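Local coordinates for putative oxidoreductase (Bacteroides fragilis NCTC 9343, PDB 3FHL), which is a putative oxidoreductase of the Gfo/Idh/MocA family, probably binding a nicotinamide dinucleotide cofactor through its Rossmann-fold domain, at residues F98-I109 with A328-E339. Sequence-based numbering, arbitrary orientation.
Sequences FTSTTKQGEELI and AQDILNVIRIIE
The amide nitrogen Gln329 NE2 is gripped twice, giving one bond to Asn333 OD1 (3.1 Å), which lies in its amide plane, and another to a water that in turn donates to Glu106 OE2 of the facing helix. No direct hydrogen bond joins the two segments; water carries the polar link, and a second one donates to Leu332 O (2.7 Å) but is held only weakly by Thr102 OG1. Behind the two waters the seam is apolar. Leu332 enters as a knob among Thr102, Gly105, Glu106 and Ile109, its CD1 meeting Glu106 CG at 3.7 Å and its CD2 pressing on the edge of the Phe98 ring. The axes of 102-109 and 328-339 run nearly antiparallel (160°), a Rossmann-domain helix packing on one of the C-terminal alpha/beta domain. The Phe98 ring is swung opposite the main-chain nitrogen (chi1 175°), which carries it to Ala328 CB, an off-centre CH-pi contact 4.2 Å from the centroid, while Thr99 CG2 lies over the centre of one face. Ala328 CB also meets Ile109 CG1 (3.8 Å), and the side chains of Ile109 and Gln329 cross at about a right angle, Ile109 CD1 resting 3.7 Å from Gln329 OE1. At the start of helix 102-115, Thr101 and Gln104 form a capping box, Gln104 N donating to Thr101 OG1.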
ATOM      1  N   PHE C  98      17.712 -18.489  12.855  1.00 36.64           N
ATOM      2  CA  PHE C  98      17.747 -19.233  14.116  1.00 37.81           C
ATOM      3  C   PHE C  98      18.144 -20.688  13.871  1.00 42.61           C
ATOM      4  O   PHE C  98      19.184 -21.136  14.355  1.00 42.27           O
ATOM      5  CB  PHE C  98      16.377 -19.101  14.811  1.00 33.18           C
ATOM      6  CG  PHE C  98      16.211 -19.911  16.085  1.00 37.99           C
ATOM      7  CD1 PHE C  98      17.254 -20.079  16.996  1.00 37.50           C
ATOM      8  CD2 PHE C  98      14.971 -20.463  16.390  1.00 37.32           C
ATOM      9  CE1 PHE C  98      17.067 -20.820  18.156  1.00 36.04           C
ATOM     10  CE2 PHE C  98      14.776 -21.189  17.553  1.00 35.63           C
ATOM     11  CZ  PHE C  98      15.820 -21.374  18.435  1.00 31.87           C
ATOM     12  N   THR C  99      17.325 -21.414  13.113  1.00 42.23           N
ATOM     13  CA  THR C  99      17.642 -22.787  12.724  1.00 42.86           C
ATOM     14  C   THR C  99      17.240 -23.010  11.275  1.00 48.52           C
ATOM     15  O   THR C  99      16.513 -22.197  10.693  1.00 46.53           O
ATOM     16  CB  THR C  99      16.890 -23.821  13.572  1.00 40.57           C
ATOM     17  OG1 THR C  99      15.502 -23.470  13.629  1.00 43.59           O
ATOM     18  CG2 THR C  99      17.450 -23.896  14.982  1.00 42.38           C
ATOM     19  N   SER C 100      17.699 -24.120  10.699  1.00 49.76           N
ATOM     20  CA  SER C 100      17.322 -24.470   9.335  1.00 51.19           C
ATOM     21  C   SER C 100      15.876 -24.964   9.258  1.00 49.61           C
ATOM     22  O   SER C 100      15.213 -24.763   8.245  1.00 51.80           O
ATOM     23  CB  SER C 100      18.297 -25.490   8.733  1.00 53.39           C
ATOM     24  OG  SER C 100      18.194 -26.746   9.372  1.00 57.12           O
ATOM     25  N   THR C 101      15.391 -25.595  10.331  1.00 47.38           N
ATOM     26  CA  THR C 101      13.992 -26.055  10.402  1.00 45.86           C
ATOM     27  C   THR C 101      13.300 -25.634  11.699  1.00 48.06           C
ATOM     28  O   THR C 101      13.957 -25.365  12.702  1.00 47.22           O
ATOM     29  CB  THR C 101      13.842 -27.612  10.253  1.00 49.28           C
ATOM     30  OG1 THR C 101      14.107 -28.258  11.506  1.00 45.77           O
ATOM     31  CG2 THR C 101      14.758 -28.185   9.162  1.00 47.97           C
ATOM     32  N   THR C 102      11.967 -25.601  11.658  1.00 45.74           N
ATOM     33  CA  THR C 102      11.117 -25.271  12.808  1.00 49.60           C
ATOM     34  C   THR C 102      11.237 -26.295  13.944  1.00 51.08           C
ATOM     35  O   THR C 102      11.259 -25.923  15.123  1.00 49.43           O
ATOM     36  CB  THR C 102       9.636 -25.120  12.373  1.00 49.05           C
ATOM     37  OG1 THR C 102       9.534 -24.050  11.425  1.00 54.68           O
ATOM     38  CG2 THR C 102       8.714 -24.814  13.562  1.00 47.11           C
ATOM     39  N   LYS C 103      11.335 -27.572  13.572  1.00 48.20           N
ATOM     40  CA  LYS C 103      11.497 -28.678  14.518  1.00 51.99           C
ATOM     41  C   LYS C 103      12.788 -28.550  15.345  1.00 46.86           C
ATOM     42  O   LYS C 103      12.784 -28.812  16.547  1.00 47.29           O
ATOM     43  CB  LYS C 103      11.480 -30.006  13.758  1.00 53.11           C
ATOM     44  CG  LYS C 103      11.254 -31.238  14.616  1.00 60.90           C
ATOM     45  CD  LYS C 103      11.182 -32.487  13.743  1.00 63.89           C
ATOM     46  CE  LYS C 103      10.870 -33.735  14.560  1.00 75.48           C
ATOM     47  NZ  LYS C 103      10.679 -34.934  13.685  1.00 78.68           N
ATOM     48  N   GLN C 104      13.873 -28.141  14.684  1.00 43.17           N
ATOM     49  CA  GLN C 104      15.160 -27.864  15.321  1.00 41.96           C
ATOM     50  C   GLN C 104      15.062 -26.695  16.305  1.00 45.56           C
ATOM     51  O   GLN C 104      15.652 -26.726  17.390  1.00 44.12           O
ATOM     52  CB  GLN C 104      16.187 -27.518  14.257  1.00 40.49           C
ATOM     53  CG  GLN C 104      16.776 -28.697  13.490  1.00 39.50           C
ATOM     54  CD  GLN C 104      17.781 -28.234  12.450  1.00 42.72           C
ATOM     55  OE1 GLN C 104      17.804 -27.058  12.074  1.00 49.57           O
ATOM     56  NE2 GLN C 104      18.617 -29.146  11.984  1.00 48.94           N
ATOM     57  N   GLY C 105      14.320 -25.666  15.905  1.00 40.11           N
ATOM     58  CA  GLY C 105      14.059 -24.509  16.743  1.00 39.48           C
ATOM     59  C   GLY C 105      13.251 -24.851  17.975  1.00 38.97           C
ATOM     60  O   GLY C 105      13.601 -24.436  19.086  1.00 35.42           O
ATOM     61  N   GLU C 106      12.186 -25.625  17.793  1.00 39.49           N
ATOM     62  CA  GLU C 106      11.380 -26.094  18.931  1.00 41.80           C
ATOM     63  C   GLU C 106      12.206 -26.958  19.896  1.00 42.27           C
ATOM     64  O   GLU C 106      12.026 -26.873  21.114  1.00 42.09           O
ATOM     65  CB  GLU C 106      10.127 -26.840  18.461  1.00 40.94           C
ATOM     66  CG  GLU C 106       9.105 -25.927  17.778  1.00 46.41           C
ATOM     67  CD  GLU C 106       7.892 -26.658  17.217  1.00 52.13           C
ATOM     68  OE1 GLU C 106       8.022 -27.835  16.804  1.00 60.77           O
ATOM     69  OE2 GLU C 106       6.805 -26.039  17.176  1.00 56.04           O
ATOM     70  N   GLU C 107      13.126 -27.751  19.343  1.00 39.46           N
ATOM     71  CA  GLU C 107      14.042 -28.575  20.139  1.00 43.89           C
ATOM     72  C   GLU C 107      14.980 -27.737  21.023  1.00 44.03           C
ATOM     73  O   GLU C 107      15.162 -28.038  22.209  1.00 44.33           O
ATOM     74  CB  GLU C 107      14.863 -29.491  19.230  1.00 47.46           C
ATOM     75  CG  GLU C 107      15.709 -30.518  19.979  1.00 54.72           C
ATOM     76  CD  GLU C 107      16.761 -31.169  19.103  1.00 64.98           C
ATOM     77  OE1 GLU C 107      16.600 -31.160  17.863  1.00 67.53           O
ATOM     78  OE2 GLU C 107      17.754 -31.693  19.655  1.00 68.17           O
ATOM     79  N   LEU C 108      15.569 -26.696  20.438  1.00 42.62           N
ATOM     80  CA  LEU C 108      16.463 -25.791  21.164  1.00 37.87           C
ATOM     81  C   LEU C 108      15.761 -25.049  22.290  1.00 38.89           C
ATOM     82  O   LEU C 108      16.317 -24.911  23.387  1.00 36.47           O
ATOM     83  CB  LEU C 108      17.112 -24.794  20.207  1.00 38.60           C
ATOM     84  CG  LEU C 108      18.170 -25.358  19.261  1.00 40.44           C
ATOM     85  CD1 LEU C 108      18.817 -24.222  18.486  1.00 35.99           C
ATOM     86  CD2 LEU C 108      19.215 -26.156  20.027  1.00 40.91           C
ATOM     87  N   ILE C 109      14.540 -24.583  22.015  1.00 36.09           N
ATOM     88  CA  ILE C 109      13.722 -23.851  22.985  1.00 33.50           C
ATOM     89  C   ILE C 109      13.407 -24.732  24.204  1.00 41.26           C
ATOM     90  O   ILE C 109      13.546 -24.288  25.344  1.00 38.80           O
ATOM     91  CB  ILE C 109      12.435 -23.273  22.322  1.00 34.58           C
ATOM     92  CG1 ILE C 109      12.798 -22.076  21.417  1.00 30.37           C
ATOM     93  CG2 ILE C 109      11.381 -22.863  23.369  1.00 33.72           C
ATOM     94  CD1 ILE C 109      11.689 -21.639  20.459  1.00 27.35           C
ATOM     95  N   ALA C 328      13.376 -16.768  21.631  1.00 33.24           N
ATOM     96  CA  ALA C 328      13.502 -17.499  20.371  1.00 30.07           C
ATOM     97  C   ALA C 328      12.158 -17.883  19.749  1.00 33.69           C
ATOM     98  O   ALA C 328      12.053 -17.970  18.517  1.00 34.45           O
ATOM     99  CB  ALA C 328      14.364 -18.734  20.562  1.00 29.00           C
ATOM    100  N   GLN C 329      11.136 -18.083  20.588  1.00 29.13           N
ATOM    101  CA  GLN C 329       9.781 -18.408  20.106  1.00 33.59           C
ATOM    102  C   GLN C 329       9.237 -17.293  19.194  1.00 34.78           C
ATOM    103  O   GLN C 329       8.485 -17.571  18.262  1.00 34.09           O
ATOM    104  CB  GLN C 329       8.827 -18.656  21.275  1.00 34.90           C
ATOM    105  CG  GLN C 329       7.417 -19.101  20.899  1.00 38.66           C
ATOM    106  CD  GLN C 329       7.386 -20.447  20.214  1.00 44.24           C
ATOM    107  OE1 GLN C 329       7.998 -21.408  20.684  1.00 42.05           O
ATOM    108  NE2 GLN C 329       6.657 -20.532  19.097  1.00 40.46           N
ATOM    109  N   ASP C 330       9.644 -16.049  19.455  1.00 35.48           N
ATOM    110  CA  ASP C 330       9.252 -14.908  18.614  1.00 35.92           C
ATOM    111  C   ASP C 330       9.603 -15.111  17.138  1.00 34.17           C
ATOM    112  O   ASP C 330       8.781 -14.813  16.283  1.00 34.50           O
ATOM    113  CB  ASP C 330       9.846 -13.590  19.126  1.00 32.01           C
ATOM    114  CG  ASP C 330       9.166 -13.083  20.390  1.00 37.35           C
ATOM    115  OD1 ASP C 330       8.151 -13.669  20.833  1.00 36.88           O
ATOM    116  OD2 ASP C 330       9.647 -12.076  20.946  1.00 41.54           O
ATOM    117  N   ILE C 331      10.794 -15.634  16.842  1.00 31.07           N
ATOM    118  CA  ILE C 331      11.179 -15.870  15.447  1.00 32.22           C
ATOM    119  C   ILE C 331      10.453 -17.075  14.833  1.00 35.16           C
ATOM    120  O   ILE C 331      10.231 -17.100  13.632  1.00 33.95           O
ATOM    121  CB  ILE C 331      12.719 -15.917  15.219  1.00 34.57           C
ATOM    122  CG1 ILE C 331      13.090 -15.565  13.773  1.00 37.14           C
ATOM    123  CG2 ILE C 331      13.299 -17.268  15.536  1.00 33.76           C
ATOM    124  CD1 ILE C 331      12.703 -14.158  13.329  1.00 43.43           C
ATOM    125  N   LEU C 332      10.061 -18.052  15.652  1.00 33.36           N
ATOM    126  CA  LEU C 332       9.279 -19.165  15.129  1.00 34.92           C
ATOM    127  C   LEU C 332       7.898 -18.664  14.731  1.00 33.90           C
ATOM    128  O   LEU C 332       7.362 -19.083  13.708  1.00 33.56           O
ATOM    129  CB  LEU C 332       9.162 -20.306  16.137  1.00 34.42           C
ATOM    130  CG  LEU C 332      10.417 -21.080  16.538  1.00 30.59           C
ATOM    131  CD1 LEU C 332       9.946 -22.385  17.143  1.00 31.71           C
ATOM    132  CD2 LEU C 332      11.362 -21.356  15.368  1.00 32.75           C
ATOM    133  N   ASN C 333       7.343 -17.767  15.546  1.00 29.72           N
ATOM    134  CA  ASN C 333       6.075 -17.099  15.254  1.00 33.69           C
ATOM    135  C   ASN C 333       6.134 -16.279  13.969  1.00 35.62           C
ATOM    136  O   ASN C 333       5.211 -16.315  13.146  1.00 35.71           O
ATOM    137  CB  ASN C 333       5.674 -16.204  16.429  1.00 29.85           C
ATOM    138  CG  ASN C 333       5.274 -16.999  17.667  1.00 40.28           C
ATOM    139  OD1 ASN C 333       5.151 -18.226  17.618  1.00 35.47           O
ATOM    140  ND2 ASN C 333       5.056 -16.297  18.779  1.00 34.09           N
ATOM    141  N   VAL C 334       7.234 -15.553  13.803  1.00 33.59           N
ATOM    142  CA  VAL C 334       7.483 -14.767  12.598  1.00 32.81           C
ATOM    143  C   VAL C 334       7.540 -15.661  11.364  1.00 31.79           C
ATOM    144  O   VAL C 334       6.899 -15.360  10.358  1.00 28.35           O
ATOM    145  CB  VAL C 334       8.756 -13.933  12.751  1.00 31.73           C
ATOM    146  CG1 VAL C 334       9.239 -13.374  11.413  1.00 30.61           C
ATOM    147  CG2 VAL C 334       8.494 -12.826  13.734  1.00 30.04           C
ATOM    148  N   ILE C 335       8.264 -16.775  11.475  1.00 30.94           N
ATOM    149  CA  ILE C 335       8.423 -17.753  10.390  1.00 32.41           C
ATOM    150  C   ILE C 335       7.101 -18.413  10.007  1.00 35.17           C
ATOM    151  O   ILE C 335       6.876 -18.699   8.831  1.00 34.81           O
ATOM    152  CB  ILE C 335       9.523 -18.803  10.716  1.00 34.89           C
ATOM    153  CG1 ILE C 335      10.907 -18.172  10.557  1.00 34.30           C
ATOM    154  CG2 ILE C 335       9.423 -20.056   9.821  1.00 35.10           C
ATOM    155  CD1 ILE C 335      12.036 -19.005  11.149  1.00 39.64           C
ATOM    156  N   ARG C 336       6.223 -18.626  10.985  1.00 33.87           N
ATOM    157  CA  ARG C 336       4.894 -19.137  10.712  1.00 32.87           C
ATOM    158  C   ARG C 336       4.123 -18.178   9.794  1.00 37.66           C
ATOM    159  O   ARG C 336       3.510 -18.615   8.811  1.00 31.47           O
ATOM    160  CB  ARG C 336       4.117 -19.346  12.010  1.00 36.31           C
ATOM    161  CG  ARG C 336       2.725 -19.928  11.816  1.00 42.19           C
ATOM    162  CD  ARG C 336       2.124 -20.314  13.155  1.00 54.25           C
ATOM    163  NE  ARG C 336       0.767 -20.841  13.045  1.00 60.79           N
ATOM    164  CZ  ARG C 336      -0.149 -20.741  14.006  1.00 64.81           C
ATOM    165  NH1 ARG C 336       0.143 -20.120  15.145  1.00 66.54           N
ATOM    166  NH2 ARG C 336      -1.361 -21.249  13.826  1.00 69.57           N
ATOM    167  N   ILE C 337       4.167 -16.882  10.119  1.00 32.83           N
ATOM    168  CA  ILE C 337       3.575 -15.838   9.273  1.00 32.78           C
ATOM    169  C   ILE C 337       4.201 -15.787   7.871  1.00 34.06           C
ATOM    170  O   ILE C 337       3.473 -15.707   6.877  1.00 32.42           O
ATOM    171  CB  ILE C 337       3.614 -14.440   9.954  1.00 32.23           C
ATOM    172  CG1 ILE C 337       2.959 -14.490  11.336  1.00 32.62           C
ATOM    173  CG2 ILE C 337       2.926 -13.366   9.085  1.00 30.32           C
ATOM    174  CD1 ILE C 337       1.529 -14.934  11.319  1.00 41.98           C
ATOM    175  N   ILE C 338       5.529 -15.860   7.793  1.00 29.77           N
ATOM    176  CA  ILE C 338       6.240 -15.881   6.508  1.00 32.07           C
ATOM    177  C   ILE C 338       5.799 -17.078   5.645  1.00 34.40           C
ATOM    178  O   ILE C 338       5.523 -16.929   4.458  1.00 31.45           O
ATOM    179  CB  ILE C 338       7.763 -15.910   6.699  1.00 27.54           C
ATOM    180  CG1 ILE C 338       8.269 -14.555   7.209  1.00 33.28           C
ATOM    181  CG2 ILE C 338       8.477 -16.273   5.392  1.00 28.66           C
ATOM    182  CD1 ILE C 338       9.772 -14.521   7.507  1.00 34.71           C
ATOM    183  N   GLU C 339       5.707 -18.253   6.261  1.00 34.81           N
ATOM    184  CA  GLU C 339       5.269 -19.448   5.558  1.00 36.43           C
ATOM    185  C   GLU C 339       3.823 -19.311   5.095  1.00 32.60           C
ATOM    186  O   GLU C 339       3.496 -19.729   3.990  1.00 35.02           O
ATOM    187  CB  GLU C 339       5.481 -20.696   6.423  1.00 33.72           C
ATOM    188  CG  GLU C 339       6.967 -21.092   6.524  1.00 40.15           C
ATOM    189  CD  GLU C 339       7.230 -22.243   7.497  1.00 47.89           C
ATOM    190  OE1 GLU C 339       6.305 -22.656   8.236  1.00 51.13           O
ATOM    191  OE2 GLU C 339       8.379 -22.731   7.524  1.00 52.43           O
TER
HETATM  192  O   HOH W   1       7.607 -21.688  12.873  1.00 36.65           O
HETATM  193  O   HOH W   2       6.220 -22.956  17.447  1.00 59.24           O